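Local coordinates for gentamicin resistance protein (Enterococcus gallinarum, PDB 6CTZ) that probably inactivates aminoglycoside antibiotics such as gentamicin and kanamycin by transferring a nucleotide phosphate to their 2''-hydroxyl group, at residues R171-Y181 with T253-F264; H190-L199 with L209-D217. The protein carries 2 engineered substitutions. One frame throughout, in Å; residues are numbered along the deposited sequence. Where two conformers were deposited one is given.

Contact 1: residues R171-Y181 with T253-F264. Engineered in segment 253-264: L254 (natural residue His).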
loop_
_atom_site.group_PDB
_atom_site.type_symbol
_atom_site.label_atom_id
_atom_site.label_comp_id
_atom_site.label_asym_id
_atom_site.label_seq_id
_atom_site.Cartn_x
_atom_site.Cartn_y
_atom_site.Cartn_z
ATOM N N ARG A 171 -5.135 20.869 -9.241
ATOM C CA ARG A 171 -4.519 19.547 -9.282
ATOM C C ARG A 171 -5.476 18.512 -9.858
ATOM O O ARG A 171 -5.089 17.699 -10.704
ATOM C CB ARG A 171 -4.043 19.142 -7.885
ATOM C CG ARG A 171 -3.026 20.099 -7.275
ATOM C CD ARG A 171 -1.681 19.996 -7.979
ATOM N NE ARG A 171 -0.907 18.837 -7.520
ATOM C CZ ARG A 171 0.307 18.524 -7.967
ATOM N NH1 ARG A 171 0.890 19.259 -8.914
ATOM N NH2 ARG A 171 0.940 17.465 -7.482
ATOM N N PHE A 172 -6.734 18.525 -9.412
ATOM C CA PHE A 172 -7.719 17.607 -9.979
ATOM C C PHE A 172 -7.893 17.845 -11.475
ATOM O O PHE A 172 -7.917 16.895 -12.265
ATOM C CB PHE A 172 -9.054 17.736 -9.247
ATOM C CG PHE A 172 -9.129 16.954 -7.965
ATOM C CD1 PHE A 172 -9.242 15.570 -7.975
ATOM C CD2 PHE A 172 -9.107 17.608 -6.744
ATOM C CE1 PHE A 172 -9.326 14.856 -6.784
ATOM C CE2 PHE A 172 -9.194 16.901 -5.554
ATOM C CZ PHE A 172 -9.296 15.519 -5.579
ATOM N N GLN A 173 -8.009 19.113 -11.885
ATOM C CA GLN A 173 -8.193 19.391 -13.304
ATOM C C GLN A 173 -6.954 19.033 -14.117
ATOM O O GLN A 173 -7.076 18.534 -15.242
ATOM C CB GLN A 173 -8.616 20.843 -13.523
ATOM C CG GLN A 173 -10.025 21.136 -13.026
ATOM C CD GLN A 173 -11.009 20.036 -13.385
ATOM O OE1 GLN A 173 -11.422 19.252 -12.530
ATOM N NE2 GLN A 173 -11.383 19.968 -14.657
ATOM N N SER A 174 -5.758 19.254 -13.568
ATOM C CA SER A 174 -4.543 18.899 -14.298
ATOM C C SER A 174 -4.478 17.401 -14.569
ATOM O O SER A 174 -4.026 16.973 -15.640
ATOM C CB SER A 174 -3.309 19.375 -13.535
ATOM O OG SER A 174 -3.207 20.789 -13.582
ATOM N N TYR A 175 -4.931 16.586 -13.618
ATOM C CA TYR A 175 -5.012 15.155 -13.876
ATOM C C TYR A 175 -6.121 14.851 -14.875
ATOM O O TYR A 175 -5.882 14.216 -15.909
ATOM C CB TYR A 175 -5.230 14.376 -12.572
ATOM C CG TYR A 175 -5.500 12.908 -12.819
ATOM C CD1 TYR A 175 -4.456 12.022 -13.065
ATOM C CD2 TYR A 175 -6.798 12.418 -12.852
ATOM C CE1 TYR A 175 -4.698 10.684 -13.317
ATOM C CE2 TYR A 175 -7.052 11.090 -13.110
ATOM C CZ TYR A 175 -5.999 10.221 -13.332
ATOM O OH TYR A 175 -6.246 8.890 -13.588
ATOM N N MET A 176 -7.341 15.321 -14.588
ATOM C CA MET A 176 -8.515 14.844 -15.313
ATOM C C MET A 176 -8.508 15.250 -16.782
ATOM O O MET A 176 -9.032 14.510 -17.622
ATOM C CB MET A 176 -9.799 15.326 -14.629
ATOM C CG MET A 176 -10.048 14.698 -13.257
ATOM S SD MET A 176 -10.377 12.914 -13.260
ATOM C CE MET A 176 -11.661 12.797 -14.496
ATOM N N THR A 177 -7.925 16.402 -17.119
ATOM C CA THR A 177 -8.012 16.925 -18.481
ATOM C C THR A 177 -6.846 16.522 -19.378
ATOM O O THR A 177 -6.801 16.961 -20.532
ATOM C CB THR A 177 -8.145 18.454 -18.475
ATOM O OG1 THR A 177 -6.955 19.040 -17.937
ATOM C CG2 THR A 177 -9.347 18.888 -17.655
ATOM N N HIS A 178 -5.915 15.701 -18.903
ATOM C CA HIS A 178 -4.748 15.323 -19.703
ATOM C C HIS A 178 -4.735 13.828 -19.975
ATOM O O HIS A 178 -4.424 13.038 -19.061
ATOM C CB HIS A 178 -3.451 15.733 -19.008
ATOM C CG HIS A 178 -3.176 17.200 -19.060
ATOM N ND1 HIS A 178 -3.567 18.064 -18.060
ATOM C CD2 HIS A 178 -2.559 17.962 -19.995
ATOM C CE1 HIS A 178 -3.193 19.292 -18.371
ATOM N NE2 HIS A 178 -2.582 19.257 -19.541
ATOM N N PRO A 179 -5.043 13.393 -21.202
ATOM C CA PRO A 179 -4.956 11.956 -21.520
ATOM C C PRO A 179 -3.590 11.358 -21.255
ATOM O O PRO A 179 -3.491 10.146 -21.018
ATOM C CB PRO A 179 -5.315 11.906 -23.012
ATOM C CG PRO A 179 -6.164 13.108 -23.223
ATOM C CD PRO A 179 -5.608 14.173 -22.316
ATOM N N VAL A 180 -2.531 12.169 -21.281
ATOM C CA VAL A 180 -1.204 11.654 -20.957
ATOM C C VAL A 180 -1.183 11.057 -19.553
ATOM O O VAL A 180 -0.389 10.152 -19.268
ATOM C CB VAL A 180 -0.127 12.738 -21.174
ATOM C CG1 VAL A 180 -0.241 13.838 -20.130
ATOM C CG2 VAL A 180 1.265 12.125 -21.178
ATOM N N TYR A 181 -2.066 11.522 -18.667
ATOM C CA TYR A 181 -2.176 10.977 -17.317
ATOM C C TYR A 181 -3.303 9.968 -17.175
ATOM O O TYR A 181 -3.154 8.993 -16.440
ATOM C CB TYR A 181 -2.404 12.092 -16.287
ATOM C CG TYR A 181 -1.355 13.166 -16.291
ATOM C CD1 TYR A 181 -0.008 12.860 -16.466
ATOM C CD2 TYR A 181 -1.715 14.497 -16.135
ATOM C CE1 TYR A 181 0.957 13.862 -16.479
ATOM C CE2 TYR A 181 -0.765 15.499 -16.148
ATOM C CZ TYR A 181 0.568 15.174 -16.324
ATOM O OH TYR A 181 1.520 16.165 -16.336
ATOM N N THR A 253 7.630 14.064 -16.740
ATOM C CA THR A 253 6.182 13.935 -16.858
ATOM C C THR A 253 5.649 12.870 -15.905
ATOM O O THR A 253 4.620 13.076 -15.248
ATOM C CB THR A 253 5.804 13.608 -18.302
ATOM O OG1 THR A 253 6.259 14.663 -19.156
ATOM C CG2 THR A 253 4.300 13.452 -18.451
ATOM N N LEU A 254 6.344 11.732 -15.802
ATOM C CA LEU A 254 5.881 10.666 -14.924
ATOM C C LEU A 254 5.903 11.105 -13.462
ATOM O O LEU A 254 4.977 10.794 -12.699
ATOM C CB LEU A 254 6.715 9.400 -15.144
ATOM C CG LEU A 254 6.333 8.189 -14.288
ATOM C CD1 LEU A 254 4.866 7.791 -14.432
ATOM C CD2 LEU A 254 7.236 7.026 -14.649
ATOM N N ILE A 255 6.945 11.838 -13.050
ATOM C CA ILE A 255 6.989 12.337 -11.676
ATOM C C ILE A 255 5.843 13.305 -11.420
ATOM O O ILE A 255 5.225 13.288 -10.350
ATOM C CB ILE A 255 8.364 12.956 -11.358
ATOM C CG1 ILE A 255 9.417 11.865 -11.166
ATOM C CG2 ILE A 255 8.288 13.893 -10.151
ATOM C CD1 ILE A 255 9.272 11.065 -9.860
ATOM N N ARG A 256 5.538 14.169 -12.395
ATOM C CA ARG A 256 4.379 15.046 -12.250
ATOM C C ARG A 256 3.102 14.236 -12.052
ATOM O O ARG A 256 2.307 14.517 -11.146
ATOM C CB ARG A 256 4.255 15.982 -13.453
ATOM C CG ARG A 256 2.975 16.808 -13.416
ATOM C CD ARG A 256 2.885 17.708 -12.187
ATOM N NE ARG A 256 4.029 18.611 -12.069
ATOM C CZ ARG A 256 4.112 19.803 -12.648
ATOM N NH1 ARG A 256 3.113 20.263 -13.394
ATOM N NH2 ARG A 256 5.202 20.533 -12.473
ATOM N N LYS A 257 2.901 13.208 -12.880
ATOM C CA LYS A 257 1.728 12.353 -12.724
ATOM C C LYS A 257 1.665 11.742 -11.327
ATOM O O LYS A 257 0.620 11.777 -10.666
ATOM C CB LYS A 257 1.766 11.243 -13.766
ATOM C CG LYS A 257 0.548 10.345 -13.732
ATOM C CD LYS A 257 0.652 9.219 -14.740
ATOM C CE LYS A 257 -0.501 8.246 -14.596
ATOM N NZ LYS A 257 -0.408 7.123 -15.569
ATOM N N VAL A 258 2.780 11.170 -10.865
ATOM C CA VAL A 258 2.770 10.552 -9.543
ATOM C C VAL A 258 2.555 11.605 -8.458
ATOM O O VAL A 258 1.887 11.341 -7.451
ATOM C CB VAL A 258 4.050 9.723 -9.324
ATOM C CG1 VAL A 258 4.036 9.083 -7.935
ATOM C CG2 VAL A 258 4.150 8.638 -10.363
ATOM N N SER A 259 3.084 12.819 -8.652
ATOM C CA SER A 259 2.878 13.865 -7.661
ATOM C C SER A 259 1.407 14.245 -7.562
ATOM O O SER A 259 0.937 14.626 -6.484
ATOM C CB SER A 259 3.749 15.083 -7.985
ATOM O OG SER A 259 3.164 15.894 -8.991
ATOM N N LEU A 260 0.669 14.160 -8.676
ATOM C CA LEU A 260 -0.776 14.360 -8.621
ATOM C C LEU A 260 -1.434 13.280 -7.764
ATOM O O LEU A 260 -2.275 13.580 -6.909
ATOM C CB LEU A 260 -1.361 14.400 -10.033
ATOM C CG LEU A 260 -0.976 15.656 -10.834
ATOM C CD1 LEU A 260 -1.173 15.428 -12.338
ATOM C CD2 LEU A 260 -1.742 16.886 -10.377
ATOM N N PHE A 261 -1.042 12.011 -7.960
ATOM C CA PHE A 261 -1.518 10.951 -7.072
ATOM C C PHE A 261 -1.188 11.259 -5.617
ATOM O O PHE A 261 -1.977 10.946 -4.722
ATOM C CB PHE A 261 -0.888 9.602 -7.445
ATOM C CG PHE A 261 -1.311 9.051 -8.785
ATOM C CD1 PHE A 261 -2.504 9.424 -9.377
ATOM C CD2 PHE A 261 -0.502 8.136 -9.441
ATOM C CE1 PHE A 261 -2.876 8.897 -10.607
ATOM C CE2 PHE A 261 -0.863 7.612 -10.657
ATOM C CZ PHE A 261 -2.053 7.991 -11.245
ATOM N N VAL A 262 -0.008 11.834 -5.349
ATOM C CA VAL A 262 0.346 12.177 -3.971
ATOM C C VAL A 262 -0.617 13.217 -3.411
ATOM O O VAL A 262 -1.055 13.113 -2.260
ATOM C CB VAL A 262 1.817 12.622 -3.857
ATOM C CG1 VAL A 262 2.106 13.169 -2.467
ATOM C CG2 VAL A 262 2.753 11.465 -4.155
ATOM N N THR A 263 -0.943 14.249 -4.204
ATOM C CA THR A 263 -1.954 15.217 -3.774
ATOM C C THR A 263 -3.260 14.513 -3.428
ATOM O O THR A 263 -3.861 14.769 -2.378
ATOM C CB THR A 263 -2.203 16.264 -4.867
ATOM O OG1 THR A 263 -0.984 16.960 -5.171
ATOM C CG2 THR A 263 -3.287 17.273 -4.413
ATOM N N PHE A 264 -3.715 13.619 -4.306
ATOM C CA PHE A 264 -4.984 12.948 -4.061
ATOM C C PHE A 264 -4.901 12.055 -2.830
ATOM O O PHE A 264 -5.887 11.922 -2.094
ATOM C CB PHE A 264 -5.411 12.158 -5.301
ATOM C CG PHE A 264 -5.449 12.989 -6.563
ATOM C CD1 PHE A 264 -5.709 14.356 -6.513
ATOM C CD2 PHE A 264 -5.204 12.406 -7.795
ATOM C CE1 PHE A 264 -5.728 15.120 -7.675
ATOM C CE2 PHE A 264 -5.210 13.164 -8.955
ATOM C CZ PHE A 264 -5.482 14.519 -8.895
HETATM O O HOH W 1 3.683 18.838 -8.951
HETATM O O HOH W 2 -0.755 7.607 -18.347
#

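Contact 2: residues H190-L199 with L209-D217. With MG (magnesium ion), chain C; MG (magnesium ion), chain D; GDP (guanosine-5'-diphosphate), chain B; KAN (kanamycin a), chain E.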
loop_
_atom_site.group_PDB
_atom_site.type_symbol
_atom_site.label_atom_id
_atom_site.label_comp_id
_atom_site.label_asym_id
_atom_site.label_seq_id
_atom_site.Cartn_x
_atom_site.Cartn_y
_atom_site.Cartn_z
ATOM N N HIS A 190 0.288 -3.674 -6.565
ATOM C CA HIS A 190 0.219 -3.946 -5.130
ATOM C C HIS A 190 -0.808 -3.037 -4.462
ATOM O O HIS A 190 -1.609 -3.490 -3.632
ATOM C CB HIS A 190 1.608 -3.766 -4.522
ATOM C CG HIS A 190 1.664 -3.944 -3.036
ATOM N ND1 HIS A 190 1.270 -2.966 -2.152
ATOM C CD2 HIS A 190 2.113 -4.980 -2.283
ATOM C CE1 HIS A 190 1.463 -3.392 -0.913
ATOM N NE2 HIS A 190 1.972 -4.612 -0.964
ATOM N N GLY A 191 -0.821 -1.755 -4.839
ATOM C CA GLY A 191 -1.840 -0.833 -4.402
ATOM C C GLY A 191 -1.566 -0.093 -3.112
ATOM O O GLY A 191 -2.273 0.877 -2.821
ATOM N N ASP A 192 -0.577 -0.509 -2.332
ATOM C CA ASP A 192 -0.252 0.174 -1.085
ATOM C C ASP A 192 1.245 0.011 -0.825
ATOM O O ASP A 192 1.679 -0.452 0.233
ATOM C CB ASP A 192 -1.117 -0.374 0.052
ATOM C CG ASP A 192 -1.200 0.557 1.245
ATOM O OD1 ASP A 192 -1.033 1.789 1.091
ATOM O OD2 ASP A 192 -1.465 0.047 2.353
ATOM N N LEU A 193 2.061 0.373 -1.821
ATOM C CA LEU A 193 3.464 -0.045 -1.854
ATOM C C LEU A 193 4.345 0.991 -1.151
ATOM O O LEU A 193 5.115 1.730 -1.759
ATOM C CB LEU A 193 3.897 -0.313 -3.290
ATOM C CG LEU A 193 5.228 -1.041 -3.464
ATOM C CD1 LEU A 193 5.163 -2.451 -2.884
ATOM C CD2 LEU A 193 5.591 -1.121 -4.934
ATOM N N SER A 194 4.217 1.016 0.165
ATOM C CA SER A 194 4.920 1.940 1.034
ATOM C C SER A 194 5.955 1.194 1.859
ATOM O O SER A 194 5.839 -0.020 2.070
ATOM C CB SER A 194 3.927 2.651 1.966
ATOM O OG SER A 194 2.977 1.750 2.512
ATOM N N PRO A 195 6.979 1.897 2.365
ATOM C CA PRO A 195 8.119 1.205 2.991
ATOM C C PRO A 195 7.810 0.593 4.349
ATOM O O PRO A 195 8.633 -0.195 4.846
ATOM C CB PRO A 195 9.206 2.292 3.061
ATOM C CG PRO A 195 8.449 3.587 2.997
ATOM C CD PRO A 195 7.302 3.306 2.064
ATOM N N ASP A 196 6.648 0.891 4.942
ATOM C CA ASP A 196 6.181 0.136 6.104
ATOM C C ASP A 196 5.820 -1.305 5.749
ATOM O O ASP A 196 5.521 -2.100 6.648
ATOM C CB ASP A 196 5.012 0.852 6.805
ATOM C CG ASP A 196 3.761 0.909 5.959
ATOM O OD1 ASP A 196 3.880 0.871 4.728
ATOM O OD2 ASP A 196 2.647 0.976 6.527
ATOM N N HIS A 197 5.869 -1.659 4.464
ATOM C CA HIS A 197 5.609 -3.005 3.979
ATOM C C HIS A 197 6.844 -3.657 3.384
ATOM O O HIS A 197 6.739 -4.764 2.854
ATOM C CB HIS A 197 4.504 -2.982 2.920
ATOM C CG HIS A 197 3.184 -2.529 3.439
ATOM N ND1 HIS A 197 2.287 -1.820 2.669
ATOM C CD2 HIS A 197 2.591 -2.705 4.643
ATOM C CE1 HIS A 197 1.199 -1.580 3.377
ATOM N NE2 HIS A 197 1.358 -2.105 4.580
ATOM N N PHE A 198 8.007 -3.005 3.445
ATOM C CA PHE A 198 9.240 -3.556 2.887
ATOM C C PHE A 198 10.014 -4.224 4.013
ATOM O O PHE A 198 10.388 -3.566 4.990
ATOM C CB PHE A 198 10.149 -2.482 2.278
ATOM C CG PHE A 198 9.530 -1.652 1.178
ATOM C CD1 PHE A 198 8.309 -1.976 0.605
ATOM C CD2 PHE A 198 10.212 -0.541 0.703
ATOM C CE1 PHE A 198 7.766 -1.180 -0.395
ATOM C CE2 PHE A 198 9.671 0.263 -0.294
ATOM C CZ PHE A 198 8.452 -0.067 -0.844
ATOM N N LEU A 199 10.260 -5.518 3.877
ATOM C CA LEU A 199 11.093 -6.246 4.823
ATOM C C LEU A 199 12.495 -6.370 4.244
ATOM O O LEU A 199 12.655 -6.711 3.069
ATOM C CB LEU A 199 10.512 -7.635 5.102
ATOM C CG LEU A 199 9.330 -7.756 6.073
ATOM C CD1 LEU A 199 9.747 -7.411 7.515
ATOM C CD2 LEU A 199 8.106 -6.977 5.590
ATOM N N LEU A 209 16.450 -6.351 -0.052
ATOM C CA LEU A 209 15.005 -6.509 0.070
ATOM C C LEU A 209 14.693 -7.996 0.161
ATOM O O LEU A 209 15.080 -8.766 -0.722
ATOM C CB LEU A 209 14.312 -5.899 -1.144
ATOM C CG LEU A 209 12.784 -5.894 -1.052
ATOM C CD1 LEU A 209 12.285 -4.972 0.060
ATOM C CD2 LEU A 209 12.177 -5.497 -2.396
ATOM N N THR A 210 14.008 -8.406 1.225
ATOM C CA THR A 210 13.683 -9.810 1.401
ATOM C C THR A 210 12.198 -10.107 1.336
ATOM O O THR A 210 11.840 -11.251 1.045
ATOM C CB THR A 210 14.256 -10.365 2.717
ATOM O OG1 THR A 210 13.758 -9.604 3.819
ATOM C CG2 THR A 210 15.779 -10.318 2.707
ATOM N N GLY A 211 11.328 -9.129 1.582
ATOM C CA GLY A 211 9.911 -9.429 1.625
ATOM C C GLY A 211 9.056 -8.208 1.406
ATOM O O GLY A 211 9.495 -7.070 1.603
ATOM N N ILE A 212 7.818 -8.465 0.982
ATOM C CA ILE A 212 6.774 -7.452 0.831
ATOM C C ILE A 212 5.506 -8.010 1.457
ATOM O O ILE A 212 5.130 -9.158 1.172
ATOM C CB ILE A 212 6.512 -7.107 -0.651
ATOM C CG1 ILE A 212 7.768 -6.552 -1.327
ATOM C CG2 ILE A 212 5.340 -6.117 -0.777
ATOM C CD1 ILE A 212 8.062 -5.099 -0.993
ATOM N N ILE A 213 4.847 -7.216 2.303
ATOM C CA ILE A 213 3.606 -7.631 2.947
ATOM C C ILE A 213 2.419 -6.771 2.506
ATOM O O ILE A 213 2.570 -5.824 1.721
ATOM C CB ILE A 213 3.760 -7.648 4.481
ATOM C CG1 ILE A 213 4.139 -6.253 5.001
ATOM C CG2 ILE A 213 4.773 -8.720 4.907
ATOM C CD1 ILE A 213 4.000 -6.114 6.501
ATOM N N ASP A 214 1.229 -7.116 3.004
ATOM C CA ASP A 214 -0.011 -6.349 2.871
ATOM C C ASP A 214 -0.446 -6.081 1.438
ATOM O O ASP A 214 -0.313 -4.959 0.942
ATOM C CB ASP A 214 0.024 -5.038 3.653
ATOM C CG ASP A 214 -1.356 -4.398 3.759
ATOM O OD1 ASP A 214 -2.362 -5.031 3.326
ATOM O OD2 ASP A 214 -1.437 -3.255 4.270
ATOM N N PHE A 215 -1.002 -7.096 0.786
ATOM C CA PHE A 215 -1.531 -6.988 -0.565
ATOM C C PHE A 215 -3.023 -6.675 -0.587
ATOM O O PHE A 215 -3.678 -6.900 -1.608
ATOM C CB PHE A 215 -1.235 -8.272 -1.352
ATOM C CG PHE A 215 0.217 -8.436 -1.743
ATOM C CD1 PHE A 215 1.195 -8.723 -0.790
ATOM C CD2 PHE A 215 0.598 -8.334 -3.072
ATOM C CE1 PHE A 215 2.530 -8.895 -1.161
ATOM C CE2 PHE A 215 1.922 -8.499 -3.450
ATOM C CZ PHE A 215 2.895 -8.779 -2.489
ATOM N N GLY A 216 -3.569 -6.134 0.506
ATOM C CA GLY A 216 -4.999 -5.910 0.594
ATOM C C GLY A 216 -5.550 -4.906 -0.399
ATOM O O GLY A 216 -6.746 -4.952 -0.710
ATOM N N ASP A 217 -4.711 -4.008 -0.910
ATOM C CA ASP A 217 -5.130 -3.040 -1.911
ATOM C C ASP A 217 -4.838 -3.501 -3.333
ATOM O O ASP A 217 -4.943 -2.702 -4.263
ATOM C CB ASP A 217 -4.503 -1.670 -1.632
ATOM C CG ASP A 217 -5.125 -0.987 -0.439
ATOM O OD1 ASP A 217 -6.363 -0.782 -0.436
ATOM O OD2 ASP A 217 -4.385 -0.646 0.498
HETATM MG MG MG C . -0.448 -2.213 5.815
HETATM MG MG MG D . -3.685 -3.391 3.965
HETATM P PB GDP B . -3.190 -3.244 7.129
HETATM O O1B GDP B . -3.798 -3.905 5.916
HETATM O O2B GDP B . -2.250 -2.117 6.756
HETATM O O3B GDP B . -4.235 -2.860 8.152
HETATM O O3A GDP B . -2.323 -4.407 7.848
HETATM P PA GDP B . -0.890 -5.024 7.412
HETATM O O1A GDP B . -1.074 -6.261 6.585
HETATM O O2A GDP B . -0.033 -3.950 6.766
HETATM O "O5'" GDP B . -0.317 -5.491 8.858
HETATM C "C5'" GDP B . -0.226 -4.533 9.903
HETATM C "C4'" GDP B . 1.215 -4.417 10.338
HETATM O "O4'" GDP B . 1.613 -5.647 10.944
HETATM C "C3'" GDP B . 2.214 -4.209 9.212
HETATM O "O3'" GDP B . 2.283 -2.848 8.774
HETATM C "C2'" GDP B . 3.487 -4.638 9.897
HETATM O "O2'" GDP B . 3.935 -3.623 10.802
HETATM C "C1'" GDP B . 3.010 -5.810 10.740
HETATM N N9 GDP B . 3.210 -7.075 10.006
HETATM C C8 GDP B . 2.292 -7.790 9.317
HETATM N N7 GDP B . 2.880 -8.897 8.793
HETATM C C5 GDP B . 4.177 -8.884 9.159
HETATM C C6 GDP B . 5.360 -9.726 8.944
HETATM O O6 GDP B . 5.281 -10.778 8.280
HETATM N N1 GDP B . 6.507 -9.324 9.511
HETATM C C2 GDP B . 6.625 -8.194 10.242
HETATM N N2 GDP B . 7.816 -7.878 10.785
HETATM N N3 GDP B . 5.583 -7.364 10.474
HETATM C C4 GDP B . 4.376 -7.682 9.963
HETATM C C1 KAN E . -0.356 9.145 5.336
HETATM C C2 KAN E . -0.262 10.590 4.845
HETATM C C3 KAN E . 1.134 11.120 5.098
HETATM C C4 KAN E . 1.393 11.023 6.593
HETATM C C5 KAN E . 1.255 9.584 7.083
HETATM C C6 KAN E . 1.425 9.484 8.596
HETATM C C7 KAN E . 0.457 4.364 3.199
HETATM C C8 KAN E . -0.770 4.799 3.995
HETATM C C9 KAN E . -0.834 6.328 4.070
HETATM C C10 KAN E . 0.447 6.922 4.658
HETATM C C11 KAN E . 1.671 6.423 3.888
HETATM C C12 KAN E . 1.725 4.900 3.851
HETATM C C13 KAN E . -3.095 4.098 4.060
HETATM C C14 KAN E . -3.851 2.858 3.611
HETATM C C15 KAN E . -4.207 3.010 2.129
HETATM C C16 KAN E . -4.999 4.295 1.923
HETATM C C17 KAN E . -4.228 5.471 2.489
HETATM C C18 KAN E . -5.078 6.729 2.399
HETATM N N1 KAN E . 1.226 8.101 8.985
HETATM N N2 KAN E . 2.907 6.932 4.472
HETATM N N3 KAN E . 0.492 2.905 3.115
HETATM N N4 KAN E . -4.969 1.876 1.620
HETATM O O5 KAN E . 0.005 8.991 6.712
HETATM O O6 KAN E . -0.551 10.622 3.444
HETATM O O7 KAN E . 1.248 12.482 4.672
HETATM O O8 KAN E . 2.713 11.497 6.866
HETATM O O9 KAN E . 0.479 8.342 4.496
HETATM O O10 KAN E . -1.934 6.711 4.911
HETATM O O11 KAN E . -1.899 4.252 3.299
HETATM O O12 KAN E . -3.925 5.238 3.854
HETATM O O13 KAN E . -3.028 1.717 3.868
HETATM O O14 KAN E . -5.237 4.556 0.529
HETATM O O15 KAN E . -4.341 7.834 2.930
HETATM O O HOH W 3 -1.929 -3.632 -0.860
HETATM O O HOH W 4 0.587 -1.112 7.207
HETATM O O HOH W 5 -3.202 -2.565 2.038
HETATM O O HOH W 6 -1.046 -0.403 4.928
HETATM O O HOH W 7 -5.465 -4.494 3.460
HETATM O O HOH W 8 -4.645 -1.618 4.333
#

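Contact 1: residues R171-Y181 with T253-F264
The guanidinium of R171 has L260 CD2 over one face, above its centre. S259 and T263 of the facing helix lie at its edge. The Y181 ring is covered on one face by L260 CD1, a CH-pi contact 4.2 Å from the ring centroid. V180 CG1 of its own segment also lies over the centre of a Y181 face. F172 and F264 form an offset stack, with centroids 4.6 Å apart and planes 16° from parallel. F264 also makes an offset edge-to-face pair with Y175, planes at 83°: F264 CE2 comes near Y175 CG, and CZ meets Y175 CB. F261 CE1 lies obliquely 3.7 Å from Y175 CE1 and completes an aromatic cluster of four.

These groups join the end of helix 162-176 and the short helix after it to the long helix 251-276, in the helical part of a kinase-like phosphotransferase fold. The helix segments 171-176 and 253-264 cross at -135°, with axes 10.0 Å apart. The packing is knobs-into-holes: R171 sits among R256, S259, L260 and T263, and L260 sits among R171, S174, Y175 and Y181.

R171 bends at chi2 and chi3 as it reaches across to the facing helix. R171 NE and NH2 both grip T263 OG1, each at 3.0 Å and close to the guanidinium plane. T263 OG1 is also hydrogen-bonded to D292. R171 NH2 also bonds S259 OG at 3.1 Å, and a water links R171 NH1 to the same hydroxyl. K257 runs extended past the Y181 ring, with CB 3.6 Å from Y181 CD1. Its NZ forms salt bridges with D222 and D224.

Contact 2: residues H190-L199 with L209-D217
L199, H190 and D217 lose the most surface to the facing segment. L199 pairs with strand 209-212 in a beta hairpin. L199 N donates to G211 O at 2.9 Å, and its O accepts from both T210 N and G211 N, reached from the same face of the carbonyl plane. T210 and G211 form a classic beta bulge opposite L199. The L199 side chain crosses I213 at about a right angle, CD2 to CG2 at 3.8 Å, and both line the GDP pocket.

H190 stands with CG anti to its N (chi1 177°). This carries the ring to the I213 backbone and F215 ring. H190 NE2 donates to I213 O at 3.0 Å, almost exactly in the ring plane. The CD2 edge points at the centre of the F215 face. ND1 accepts from D192 N, so both ring nitrogens are used. H190 and D192 lie in the HGD sequence of the catalytic loop, and 214-216 is the DFG motif of the kinase fold.

D217 lies against G191 and D192. A water accepts from D217 N, near H190 O and D214 O. D217 OD2 approaches D192 CB to 3.3 Å and accepts from kanamycin N4. D192 accepts from kanamycin N3 through OD1 and from O13 through OD2.

D214 OD2 bridges the two magnesium ions, 2.1 Å from one and 2.3 Å from the other. H197 NE2 binds the first ion at 2.2 Å, while H197 ND1 donates to D192 O and sets the ring's rotation. D214 CB lies over one face of that ring. The carboxylates of D192 and D217 come close where kanamycin N3 and N4 bond them. The two ions hold the diphosphate of GDP, with the antibiotic beside them, consistent with a site built for phosphate transfer.

The two contacts lie apart in the fold, with centres 23 Å from each other and nearest atoms about 10 Å apart. Contact 2 is nested along the chain inside the loop closed by contact 1. Contact 2 lies near the centre of the chain, binds both magnesium ions and supplies part of the GDP and kanamycin pockets. Contact 1 is peripheral, 19 Å from the chain centre to its own. Kanamycin is the ligand that both contacts approach: contact 2 bonds it directly, and the F264 side chain comes within about 9 Å of it. The F261 side chain is about 12 Å from that of D192. Helix 251-276 continues from contact 1 to Q266, which is hydrogen-bonded to kanamycin.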